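Long-range contacts in pyridoxamine 5-phosphate-dependent dehydrase (Escherichia coli, PDB 3B8X), which removes the C3' hydroxyl of GDP-4-keto-6-deoxy-D-mannose by a combined transamination and deoxygenation, a step in the biosynthesis of L-colitose for the O-antigen: residues B[160-165]-B[182-187]; B[57-62]-B[90-95]; B[23-28]-B[254-259]. The protein carries 1 engineered substitution. All coordinates share one frame; numbering follows the deposited sequence.

Contact 1. Residues B[160-165]-B[182-187]. With G4M ([(2R,3S,4R,5R)-5-(2-amino-6-oxo-1,6-dihydro-9H-purin-9-yl)-3,4-dihydroxytetrahydrofuran-2-yl]methyl (2R,3S,4S,5S,6R)-3,4-dihydroxy-5-[({3-hydroxy-2-methyl-5-[(phosphonooxy)methyl]pyridin-4-yl}methyl)amino]-6-methyltetrahydro-2H-pyran-2-yl dihydrogen diphosphate), chain O.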
# COMPACT_ATOMS: atom_id res chain seq x y z
N GLU B 160 -12.74 14.73 -1.19
CA GLU B 160 -11.71 15.72 -0.85
C GLU B 160 -10.45 14.94 -0.61
O GLU B 160 -10.48 13.88 0.03
CB GLU B 160 -11.99 16.36 0.51
CG GLU B 160 -12.98 17.51 0.50
CD GLU B 160 -13.30 17.97 1.91
OE1 GLU B 160 -12.57 18.82 2.47
OE2 GLU B 160 -14.25 17.44 2.52
N ASP B 161 -9.33 15.44 -1.11
CA ASP B 161 -8.05 14.85 -0.78
C ASP B 161 -7.62 15.90 0.27
O ASP B 161 -7.38 17.04 -0.09
CB ASP B 161 -7.09 14.83 -1.99
CG ASP B 161 -5.63 14.51 -1.57
OD1 ASP B 161 -5.36 14.69 -0.37
OD2 ASP B 161 -4.78 14.07 -2.42
N ASN B 162 -7.69 15.54 1.55
CA ASN B 162 -7.30 16.43 2.62
C ASN B 162 -5.95 16.12 3.28
O ASN B 162 -5.70 16.50 4.42
CB ASN B 162 -8.35 16.50 3.73
CG ASN B 162 -8.33 17.87 4.48
OD1 ASN B 162 -8.21 18.94 3.86
ND2 ASN B 162 -8.45 17.83 5.79
N CYS B 163 -5.04 15.57 2.50
CA CYS B 163 -3.76 15.21 3.03
C CYS B 163 -2.85 16.38 3.40
O CYS B 163 -1.87 16.17 4.12
CB CYS B 163 -3.08 14.22 2.06
SG CYS B 163 -3.90 12.59 1.98
N GLU B 164 -3.15 17.60 2.93
CA GLU B 164 -2.28 18.73 3.26
C GLU B 164 -2.99 19.68 4.17
O GLU B 164 -2.39 20.66 4.61
CB GLU B 164 -1.81 19.51 2.02
CG GLU B 164 -1.13 18.61 0.99
CD GLU B 164 -0.71 19.32 -0.28
OE1 GLU B 164 -0.86 20.56 -0.37
OE2 GLU B 164 -0.24 18.63 -1.22
N SER B 165 -4.27 19.42 4.45
CA SER B 165 -5.03 20.35 5.26
C SER B 165 -5.73 19.81 6.49
O SER B 165 -6.82 20.27 6.83
CB SER B 165 -5.98 21.21 4.41
OG SER B 165 -5.31 21.65 3.24
N GLY B 182 -13.22 11.75 2.55
CA GLY B 182 -12.14 12.67 2.75
C GLY B 182 -10.88 11.93 3.16
O GLY B 182 -10.91 11.09 4.06
N THR B 183 -9.75 12.30 2.57
CA THR B 183 -8.51 11.62 2.94
C THR B 183 -7.56 12.48 3.75
O THR B 183 -7.52 13.69 3.57
CB THR B 183 -7.78 11.03 1.71
OG1 THR B 183 -7.48 12.06 0.74
CG2 THR B 183 -8.59 9.88 1.06
N PHE B 184 -6.80 11.85 4.65
CA PHE B 184 -5.79 12.56 5.43
C PHE B 184 -4.48 11.77 5.40
O PHE B 184 -4.46 10.57 5.07
CB PHE B 184 -6.19 12.74 6.90
CG PHE B 184 -7.44 13.48 7.10
CD1 PHE B 184 -8.64 12.93 6.70
CD2 PHE B 184 -7.45 14.67 7.82
CE1 PHE B 184 -9.84 13.56 6.94
CE2 PHE B 184 -8.69 15.32 8.10
CZ PHE B 184 -9.87 14.77 7.62
N SER B 185 -3.38 12.45 5.69
CA SER B 185 -2.07 11.80 5.76
C SER B 185 -1.48 12.10 7.12
O SER B 185 -1.67 13.19 7.68
CB SER B 185 -1.11 12.33 4.70
OG SER B 185 0.27 12.04 5.00
N SER B 186 -0.74 11.14 7.67
CA SER B 186 -0.01 11.40 8.92
C SER B 186 1.48 11.12 8.68
O SER B 186 2.16 10.48 9.50
CB SER B 186 -0.59 10.65 10.14
OG SER B 186 -0.89 9.29 9.85
N PHE B 187 1.97 11.55 7.51
CA PHE B 187 3.41 11.41 7.23
C PHE B 187 4.20 12.36 8.15
O PHE B 187 3.64 13.31 8.68
CB PHE B 187 3.76 11.66 5.75
CG PHE B 187 5.24 11.56 5.47
CD1 PHE B 187 5.90 10.35 5.66
CD2 PHE B 187 5.99 12.68 5.10
CE1 PHE B 187 7.27 10.27 5.47
CE2 PHE B 187 7.36 12.59 4.86
CZ PHE B 187 7.99 11.38 5.07
OP3 G4M O . 2.65 11.07 1.77
PL G4M O . 1.26 10.33 1.86
OP1 G4M O . 1.21 8.96 0.99
OP2 G4M O . 0.94 10.00 3.40
OP4 G4M O . 0.09 11.37 1.39
C5B G4M O . 0.13 11.47 -0.00
C5L G4M O . -0.50 12.76 -0.37
C6L G4M O . -1.78 12.76 -0.91
N1L G4M O . -2.32 13.89 -1.30
C2L G4M O . -1.72 15.06 -1.20
C2A G4M O . -2.39 16.31 -1.72
C3L G4M O . -0.45 15.17 -0.63
O3L G4M O . 0.14 16.39 -0.61
C4L G4M O . 0.17 13.97 -0.16
C4A G4M O . 1.45 13.98 0.41
N4A G4M O . 2.13 15.08 0.44
C4G G4M O . 3.38 15.10 1.12
C5G G4M O . 4.35 16.06 0.47
C6G G4M O . 3.70 17.43 0.27
O5G G4M O . 5.34 16.20 1.48
C3G G4M O . 4.05 13.72 1.11
O3G G4M O . 3.90 13.16 2.41
C2G G4M O . 5.57 13.88 0.83
O2G G4M O . 6.31 12.70 1.17
C1G G4M O . 6.15 15.04 1.61
O1G G4M O . 7.35 15.40 0.94
P2 G4M O . 8.61 15.85 1.81
O3P G4M O . 8.16 16.94 2.91
O4P G4M O . 9.62 16.63 0.81
OPP G4M O . 9.13 14.46 2.43
P G4M O . 10.58 14.57 3.12
O1P G4M O . 11.82 15.19 2.28
O2P G4M O . 10.85 13.03 3.42
O5' G4M O . 10.41 15.15 4.58
C5' G4M O . 10.54 16.56 4.60
C4' G4M O . 11.55 16.91 5.68
O4' G4M O . 11.32 16.07 6.85
C3' G4M O . 12.98 16.57 5.19
O3' G4M O . 13.85 17.52 5.81
C2' G4M O . 13.22 15.14 5.73
O2' G4M O . 14.62 14.97 5.97
C1' G4M O . 12.48 15.24 7.05
N9 G4M O . 12.07 13.91 7.54
C8 G4M O . 11.17 13.09 6.95
N7 G4M O . 11.04 12.02 7.70
C4 G4M O . 12.51 13.34 8.71
C5 G4M O . 11.83 12.10 8.82
C6 G4M O . 12.08 11.27 9.97
O6 G4M O . 11.54 10.19 10.16
N3 G4M O . 13.37 13.71 9.65
C2 G4M O . 13.61 12.93 10.69
N1 G4M O . 12.98 11.72 10.88
N2 G4M O . 14.51 13.32 11.63
O HOH W 1 -4.07 15.18 6.43

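Contact 2. Residues B[57-62]-B[90-95]. With G4M ([(2R,3S,4R,5R)-5-(2-amino-6-oxo-1,6-dihydro-9H-purin-9-yl)-3,4-dihydroxytetrahydrofuran-2-yl]methyl (2R,3S,4S,5S,6R)-3,4-dihydroxy-5-[({3-hydroxy-2-methyl-5-[(phosphonooxy)methyl]pyridin-4-yl}methyl)amino]-6-methyltetrahydro-2H-pyran-2-yl dihydrogen diphosphate), chain O.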
# COMPACT_ATOMS: atom_id res chain seq x y z
N SER B 57 -0.97 4.95 4.35
CA SER B 57 -0.45 6.30 4.00
C SER B 57 -1.60 7.10 3.39
O SER B 57 -2.69 6.55 3.14
CB SER B 57 0.72 6.25 3.00
OG SER B 57 0.28 5.65 1.79
N GLY B 58 -1.40 8.40 3.23
CA GLY B 58 -2.43 9.22 2.61
C GLY B 58 -2.57 8.78 1.13
O GLY B 58 -3.63 8.94 0.54
N SER B 59 -1.52 8.22 0.54
CA SER B 59 -1.62 7.72 -0.84
C SER B 59 -2.53 6.50 -0.92
O SER B 59 -3.36 6.40 -1.82
CB SER B 59 -0.23 7.38 -1.44
OG SER B 59 0.64 8.50 -1.44
N THR B 60 -2.37 5.54 -0.00
CA THR B 60 -3.25 4.40 0.00
C THR B 60 -4.63 4.84 0.49
O THR B 60 -5.64 4.17 0.26
CB THR B 60 -2.63 3.21 0.82
OG1 THR B 60 -2.39 3.59 2.18
CG2 THR B 60 -1.36 2.75 0.16
N ALA B 61 -4.73 5.98 1.16
CA ALA B 61 -6.11 6.38 1.52
C ALA B 61 -6.88 6.87 0.26
O ALA B 61 -8.04 6.51 -0.01
CB ALA B 61 -6.06 7.49 2.64
N ASN B 62 -6.18 7.61 -0.58
CA ASN B 62 -6.76 8.05 -1.83
C ASN B 62 -7.04 6.83 -2.71
O ASN B 62 -8.05 6.80 -3.42
CB ASN B 62 -5.77 8.94 -2.59
CG ASN B 62 -5.77 10.36 -2.13
OD1 ASN B 62 -6.64 10.79 -1.38
ND2 ASN B 62 -4.79 11.14 -2.61
N TRP B 90 -0.96 16.55 -5.46
CA TRP B 90 0.06 15.54 -5.25
C TRP B 90 -0.12 14.42 -6.27
O TRP B 90 -1.21 14.19 -6.78
CB TRP B 90 0.03 15.04 -3.78
CG TRP B 90 1.17 14.12 -3.44
CD1 TRP B 90 1.10 12.77 -3.28
CD2 TRP B 90 2.55 14.48 -3.24
NE1 TRP B 90 2.36 12.26 -2.97
CE2 TRP B 90 3.27 13.29 -3.00
CE3 TRP B 90 3.25 15.71 -3.27
CZ2 TRP B 90 4.64 13.29 -2.76
CZ3 TRP B 90 4.64 15.70 -3.07
CH2 TRP B 90 5.31 14.49 -2.78
N SER B 91 0.97 13.74 -6.58
CA SER B 91 0.96 12.72 -7.62
C SER B 91 -0.10 11.65 -7.37
O SER B 91 -0.86 11.25 -8.27
CB SER B 91 2.36 12.09 -7.69
OG SER B 91 2.66 11.38 -6.48
N THR B 92 -0.14 11.18 -6.14
CA THR B 92 -1.08 10.15 -5.72
C THR B 92 -2.53 10.63 -5.54
O THR B 92 -3.40 9.84 -5.23
CB THR B 92 -0.59 9.27 -4.55
OG1 THR B 92 -0.44 10.06 -3.37
CG2 THR B 92 0.71 8.55 -4.88
N THR B 93 -2.78 11.92 -5.78
CA THR B 93 -4.15 12.40 -5.92
C THR B 93 -4.61 11.85 -7.31
O THR B 93 -5.72 11.30 -7.47
CB THR B 93 -4.24 13.91 -6.01
OG1 THR B 93 -3.66 14.47 -4.83
CG2 THR B 93 -5.72 14.31 -6.04
N TYR B 94 -3.71 11.95 -8.28
CA TYR B 94 -3.99 11.52 -9.66
C TYR B 94 -3.96 10.03 -10.08
O TYR B 94 -4.77 9.57 -10.90
CB TYR B 94 -3.04 12.30 -10.58
CG TYR B 94 -3.16 13.79 -10.40
CD1 TYR B 94 -4.34 14.46 -10.67
CD2 TYR B 94 -2.08 14.51 -9.91
CE1 TYR B 94 -4.44 15.82 -10.43
CE2 TYR B 94 -2.14 15.87 -9.72
CZ TYR B 94 -3.32 16.52 -10.01
OH TYR B 94 -3.39 17.89 -9.78
N TYR B 95 -2.98 9.28 -9.57
CA TYR B 95 -2.79 7.89 -10.03
C TYR B 95 -3.98 6.97 -9.90
O TYR B 95 -4.26 6.17 -10.81
CB TYR B 95 -1.51 7.27 -9.46
CG TYR B 95 -0.17 8.02 -9.67
CD1 TYR B 95 0.10 8.79 -10.81
CD2 TYR B 95 0.81 7.98 -8.69
CE1 TYR B 95 1.33 9.45 -10.97
CE2 TYR B 95 2.02 8.61 -8.85
CZ TYR B 95 2.28 9.35 -9.97
OH TYR B 95 3.53 9.92 -10.10
OP3 G4M O . 2.65 11.07 1.77
PL G4M O . 1.26 10.33 1.86
OP1 G4M O . 1.21 8.96 0.99
OP2 G4M O . 0.94 10.00 3.40
OP4 G4M O . 0.09 11.37 1.39
C5B G4M O . 0.13 11.47 -0.00
C5L G4M O . -0.50 12.76 -0.37
C6L G4M O . -1.78 12.76 -0.91
N1L G4M O . -2.32 13.89 -1.30
C2L G4M O . -1.72 15.06 -1.20
C2A G4M O . -2.39 16.31 -1.72
C3L G4M O . -0.45 15.17 -0.63
O3L G4M O . 0.14 16.39 -0.61
C4L G4M O . 0.17 13.97 -0.16
C4A G4M O . 1.45 13.98 0.41
N4A G4M O . 2.13 15.08 0.44
C4G G4M O . 3.38 15.10 1.12
C5G G4M O . 4.35 16.06 0.47
C6G G4M O . 3.70 17.43 0.27
O5G G4M O . 5.34 16.20 1.48
C3G G4M O . 4.05 13.72 1.11
O3G G4M O . 3.90 13.16 2.41
C2G G4M O . 5.57 13.88 0.83
O2G G4M O . 6.31 12.70 1.17
C1G G4M O . 6.15 15.04 1.61
O1G G4M O . 7.35 15.40 0.94
P2 G4M O . 8.61 15.85 1.81
O3P G4M O . 8.16 16.94 2.91
O4P G4M O . 9.62 16.63 0.81
OPP G4M O . 9.13 14.46 2.43
P G4M O . 10.58 14.57 3.12
O1P G4M O . 11.82 15.19 2.28
O2P G4M O . 10.85 13.03 3.42
O5' G4M O . 10.41 15.15 4.58
C5' G4M O . 10.54 16.56 4.60
C4' G4M O . 11.55 16.91 5.68
O4' G4M O . 11.32 16.07 6.85
C3' G4M O . 12.98 16.57 5.19
O3' G4M O . 13.85 17.52 5.81
C2' G4M O . 13.22 15.14 5.73
O2' G4M O . 14.62 14.97 5.97
C1' G4M O . 12.48 15.24 7.05
N9 G4M O . 12.07 13.91 7.54
C8 G4M O . 11.17 13.09 6.95
N7 G4M O . 11.04 12.02 7.70
C4 G4M O . 12.51 13.34 8.71
C5 G4M O . 11.83 12.10 8.82
C6 G4M O . 12.08 11.27 9.97
O6 G4M O . 11.54 10.19 10.16
N3 G4M O . 13.37 13.71 9.65
C2 G4M O . 13.61 12.93 10.69
N1 G4M O . 12.98 11.72 10.88
N2 G4M O . 14.51 13.32 11.63

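Contact 3. Residues B[23-28]-B[254-259]. With G4M ([(2R,3S,4R,5R)-5-(2-amino-6-oxo-1,6-dihydro-9H-purin-9-yl)-3,4-dihydroxytetrahydrofuran-2-yl]methyl (2R,3S,4S,5S,6R)-3,4-dihydroxy-5-[({3-hydroxy-2-methyl-5-[(phosphonooxy)methyl]pyridin-4-yl}methyl)amino]-6-methyltetrahydro-2H-pyran-2-yl dihydrogen diphosphate), chain G.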
# COMPACT_ATOMS: atom_id res chain seq x y z
N SER B 23 4.17 0.86 24.81
CA SER B 23 2.98 0.11 25.12
C SER B 23 2.67 -0.93 24.05
O SER B 23 2.23 -2.03 24.39
CB SER B 23 1.79 1.03 25.38
OG SER B 23 2.22 2.37 25.47
N VAL B 24 2.89 -0.62 22.77
CA VAL B 24 2.66 -1.65 21.76
C VAL B 24 3.74 -2.74 21.90
O VAL B 24 3.47 -3.94 21.86
CB VAL B 24 2.70 -1.06 20.34
CG1 VAL B 24 2.52 -2.18 19.26
CG2 VAL B 24 1.66 -0.01 20.22
N LEU B 25 4.98 -2.32 22.08
CA LEU B 25 6.07 -3.25 22.24
C LEU B 25 5.78 -4.17 23.41
O LEU B 25 5.87 -5.36 23.29
CB LEU B 25 7.35 -2.45 22.51
CG LEU B 25 7.86 -1.69 21.30
CD1 LEU B 25 8.94 -0.75 21.70
CD2 LEU B 25 8.39 -2.68 20.24
N ASP B 26 5.43 -3.61 24.56
CA ASP B 26 5.17 -4.48 25.71
C ASP B 26 4.08 -5.47 25.38
O ASP B 26 4.15 -6.61 25.80
CB ASP B 26 4.74 -3.66 26.91
CG ASP B 26 5.84 -2.77 27.43
OD1 ASP B 26 7.01 -2.99 27.03
OD2 ASP B 26 5.55 -1.85 28.24
N SER B 27 3.06 -5.06 24.63
CA SER B 27 1.94 -5.96 24.32
C SER B 27 2.26 -7.13 23.38
O SER B 27 1.56 -8.13 23.34
CB SER B 27 0.78 -5.16 23.72
OG SER B 27 1.05 -4.84 22.36
N LYS B 28 3.25 -6.93 22.54
CA LYS B 28 3.60 -7.94 21.57
C LYS B 28 2.61 -8.16 20.42
O LYS B 28 2.73 -9.11 19.65
CB LYS B 28 4.10 -9.20 22.27
CG LYS B 28 5.44 -8.96 23.00
CD LYS B 28 5.85 -10.22 23.76
CE LYS B 28 6.98 -9.95 24.74
NZ LYS B 28 7.29 -11.12 25.63
N LEU B 254 0.27 0.02 10.81
CA LEU B 254 0.83 -0.78 11.92
C LEU B 254 0.15 -0.40 13.23
O LEU B 254 -0.29 0.74 13.39
CB LEU B 254 2.32 -0.54 12.03
CG LEU B 254 3.08 -1.15 10.85
CD1 LEU B 254 4.54 -0.83 10.95
CD2 LEU B 254 2.84 -2.64 10.79
N GLU B 255 0.13 -1.32 14.19
CA GLU B 255 -0.46 -0.97 15.49
C GLU B 255 0.26 0.24 16.16
O GLU B 255 -0.34 1.06 16.87
CB GLU B 255 -0.45 -2.19 16.39
CG GLU B 255 -1.18 -1.93 17.63
CD GLU B 255 -2.71 -2.03 17.53
OE1 GLU B 255 -3.37 -1.64 16.52
OE2 GLU B 255 -3.28 -2.47 18.54
N MET B 256 1.57 0.35 15.92
CA MET B 256 2.34 1.44 16.47
C MET B 256 1.84 2.77 15.93
O MET B 256 1.80 3.76 16.66
CB MET B 256 3.81 1.28 16.10
CG MET B 256 4.56 0.39 17.06
SD MET B 256 6.18 0.32 16.31
CE MET B 256 7.06 -0.89 17.27
N SER B 257 1.51 2.79 14.64
CA SER B 257 1.06 4.03 14.05
C SER B 257 -0.23 4.53 14.70
O SER B 257 -0.43 5.72 14.88
CB SER B 257 0.89 3.93 12.55
OG SER B 257 2.18 3.90 11.95
N GLY B 258 -1.12 3.60 15.01
CA GLY B 258 -2.39 3.95 15.65
C GLY B 258 -2.11 4.45 17.08
O GLY B 258 -2.69 5.44 17.51
N ALA B 259 -1.16 3.86 17.78
CA ALA B 259 -0.88 4.31 19.14
C ALA B 259 -0.32 5.71 19.14
O ALA B 259 -0.75 6.55 19.93
CB ALA B 259 0.05 3.34 19.88
OP3 G4M G . -0.01 -10.97 4.17
PL G4M G . 0.93 -10.21 3.12
OP1 G4M G . 0.23 -8.92 2.55
OP2 G4M G . 2.36 -9.84 3.73
OP4 G4M G . 1.32 -11.20 1.91
C5B G4M G . 0.21 -11.46 1.08
C5L G4M G . 0.34 -12.85 0.45
C6L G4M G . 0.56 -12.99 -0.91
N1L G4M G . 0.66 -14.18 -1.52
C2L G4M G . 0.44 -15.30 -0.86
C2A G4M G . 0.48 -16.61 -1.65
C3L G4M G . 0.18 -15.27 0.53
O3L G4M G . -0.06 -16.41 1.22
C4L G4M G . 0.14 -14.01 1.20
C4A G4M G . -0.18 -13.93 2.57
N4A G4M G . -0.39 -15.05 3.26
C4G G4M G . -0.55 -15.01 4.63
C5G G4M G . -1.62 -16.00 5.10
C6G G4M G . -1.27 -17.39 4.58
O5G G4M G . -1.59 -16.03 6.53
C3G G4M G . -0.89 -13.60 5.15
O3G G4M G . 0.23 -13.11 5.91
C2G G4M G . -2.18 -13.64 6.00
O2G G4M G . -2.40 -12.37 6.65
C1G G4M G . -2.17 -14.80 7.03
O1G G4M G . -3.51 -15.10 7.45
P2 G4M G . -3.33 -15.28 9.03
O3P G4M G . -2.22 -16.40 9.38
O4P G4M G . -4.74 -15.80 9.58
OPP G4M G . -2.88 -13.85 9.64
P G4M G . -3.45 -13.71 11.15
O1P G4M G . -4.72 -14.65 11.48
O2P G4M G . -3.91 -12.18 11.32
O5' G4M G . -2.26 -13.96 12.24
C5' G4M G . -1.86 -15.33 12.27
C4' G4M G . -1.69 -15.79 13.73
O4' G4M G . -0.63 -15.05 14.40
C3' G4M G . -2.99 -15.54 14.54
O3' G4M G . -3.22 -16.56 15.51
C2' G4M G . -2.73 -14.16 15.19
O2' G4M G . -3.36 -14.08 16.48
C1' G4M G . -1.21 -14.17 15.38
N9 G4M G . -0.67 -12.82 15.26
C8 G4M G . -0.73 -12.03 14.14
N7 G4M G . -0.13 -10.90 14.42
C4 G4M G . -0.03 -12.16 16.24
C5 G4M G . 0.33 -10.92 15.70
C6 G4M G . 1.04 -10.02 16.52
O6 G4M G . 1.41 -8.94 16.11
N3 G4M G . 0.29 -12.46 17.49
C2 G4M G . 0.95 -11.61 18.25
N1 G4M G . 1.34 -10.39 17.78
N2 G4M G . 1.27 -11.96 19.53

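Contact 1. Residues B[160-165]-B[182-187]
Glu160 and Asp161 pair in parallel with Gly182 and Thr183 on the neighbouring strands 157-161 and 181-185 of the mixed sheet. The backbone evidence is one sound hydrogen bond, Thr183 N to Glu160 O at 3.1 Å, supported by a CA-H...O contact from Gly182 to the same oxygen. Residues 162-165 form a type I turn, and a water accepts from Ser185 N and can donate to Asn162 O.

Asn162 and Phe184 lie side by side and point the same way, with amide and ring planes 89° apart and ND2 of Asn162 3.4 Å from CE2 of Phe184. The Asn162 amide is held by Asn136 through OD1 and, weakly, by Ser165 O through ND2. Thr183 OG1, hydrogen-bonded to Asn62, lies 3.2 Å from Asp161 CA and beside Cys163 SG, which rests 3.6 Å from Phe184 C.

Polar groups are fixed in an Asx turn and an ST turn. Asp161 OD1 accepts from Cys163 N at 3.0 Å, met nearly along its C-O axis, while OD2 is held by Thr93 and Asn62. With the carboxylate thus oriented, Asp161 OD2 stands 2.7 Å from N1L, the pyridine nitrogen of G4M. Ser185 OG accepts from Phe187 N and gives a bond to phosphate oxygen OP2 of G4M at 2.7 Å; its chi1 of 162°, trans to the amide nitrogen, swings the hydroxyl to that oxygen. Glu164 OE2 is modelled 2.4 Å from the ring hydroxyl O3L of G4M, a hydrogen bond so short that its exact length is doubtful.

The Asp161 carboxylate facing a pyridine nitrogen is a hallmark of fold-type I PLP enzymes. It probably favours a protonated ring nitrogen and so strengthens the cofactor as an electron sink.

Contact 2. Residues B[57-62]-B[90-95]
The Trp90 indole has the G4M adduct over one face, where N4A sits 3.8 Å from the ring plane above its centre, and Ser91 OG over the opposite face, displaced toward the rim. At its edge, in plane, lies Thr92 OG1. Trp90 CG stands trans to the main-chain nitrogen (chi1 -173°), which carries the indole across the pyridine and the start of the sugar; CB of Trp90 approaches C2L of G4M to 3.1 Å.

Thr92 OG1 donates to Ser59 OG at 2.7 Å, and Ser59 OG in turn donates to phosphate oxygen OP1 of G4M at 2.5 Å, so that the threonine probably helps orient the serine. Helices 58-62 and 91-95 run nearly parallel, 23° between axes 8.9 Å apart. The N-terminus of the former, closed by a Ser57-Thr60 capping box, contributes to the phosphate-binding cup of fold-type I PLP enzymes: Gly58 N bonds OP2 at 2.8 Å and Ser59 N bonds OP1 at 2.9 Å.

Asn62 ND2, which also bonds Asp161, meets Thr92 O at 3.2 Å from above the carbonyl plane, 51° out of it, while OD1 is taken by Thr183. His217, Phe242 and Phe244 of the second subunit close around Trp90.

Contact 3. Residues B[23-28]-B[254-259]
Val24 is the centre of the contact, its two methyls dividing the facing helix between them. CG2 touches CB of Ala259 at 3.7 Å; CG1, placed trans to the main-chain nitrogen (chi1 178°), lies 4.0 Å from CG of Met256 and close to the aliphatic part of Glu255. The extended Met256 chain then carries its CE methyl to Leu25, 3.7 Å from CD2 of that leucine. No hydrogen bond crosses between the segments.

The last turn of helix 15-27 thus packs on the first turn of helix 255-286, the short axes 10.0 Å apart with 143° between their directions. Both lie at the dimer interface: Met256 meets Met256 of the second subunit, and Leu25 meets Ile21 of that subunit.

Farther out, a bend at chi2 brings the Glu255 carboxylate to the backbone nitrogens of Gly33, Tyr35 and Val36, from which it accepts. Ser27 OG donates to Val24 O at 2.6 Å, a carbonyl that also takes Lys28 N. At Lys28 the chain leaves the helix with positive phi (71°), and Lys28 O accepts from guanine N1 of G4M at 2.7 Å and, weakly, from N2 at 3.2 Å.

Contacts 1 and 2 build one cofactor site from two sides. Their centres are about 9 Å apart and they touch directly: Thr183 OG1 lies 2.6 Å from Asn62 OD1, and Asp161 OD2 2.7 Å from Thr93 OG1, both probable hydrogen bonds. Ser185 of contact 1 and Ser59 of contact 2 grip the phosphate of the same G4M. Contact 3 stands apart, its centre about 23 Å from contact 1 and about 25 Å from contact 2, nearest atoms about 6 and 8 Å. Its Lys28 serves the guanine of the other G4M, whose cofactor end the second subunit holds. Lys28 O of that subunit likewise bonds the G4M at contacts 1 and 2, so each site draws on both chains.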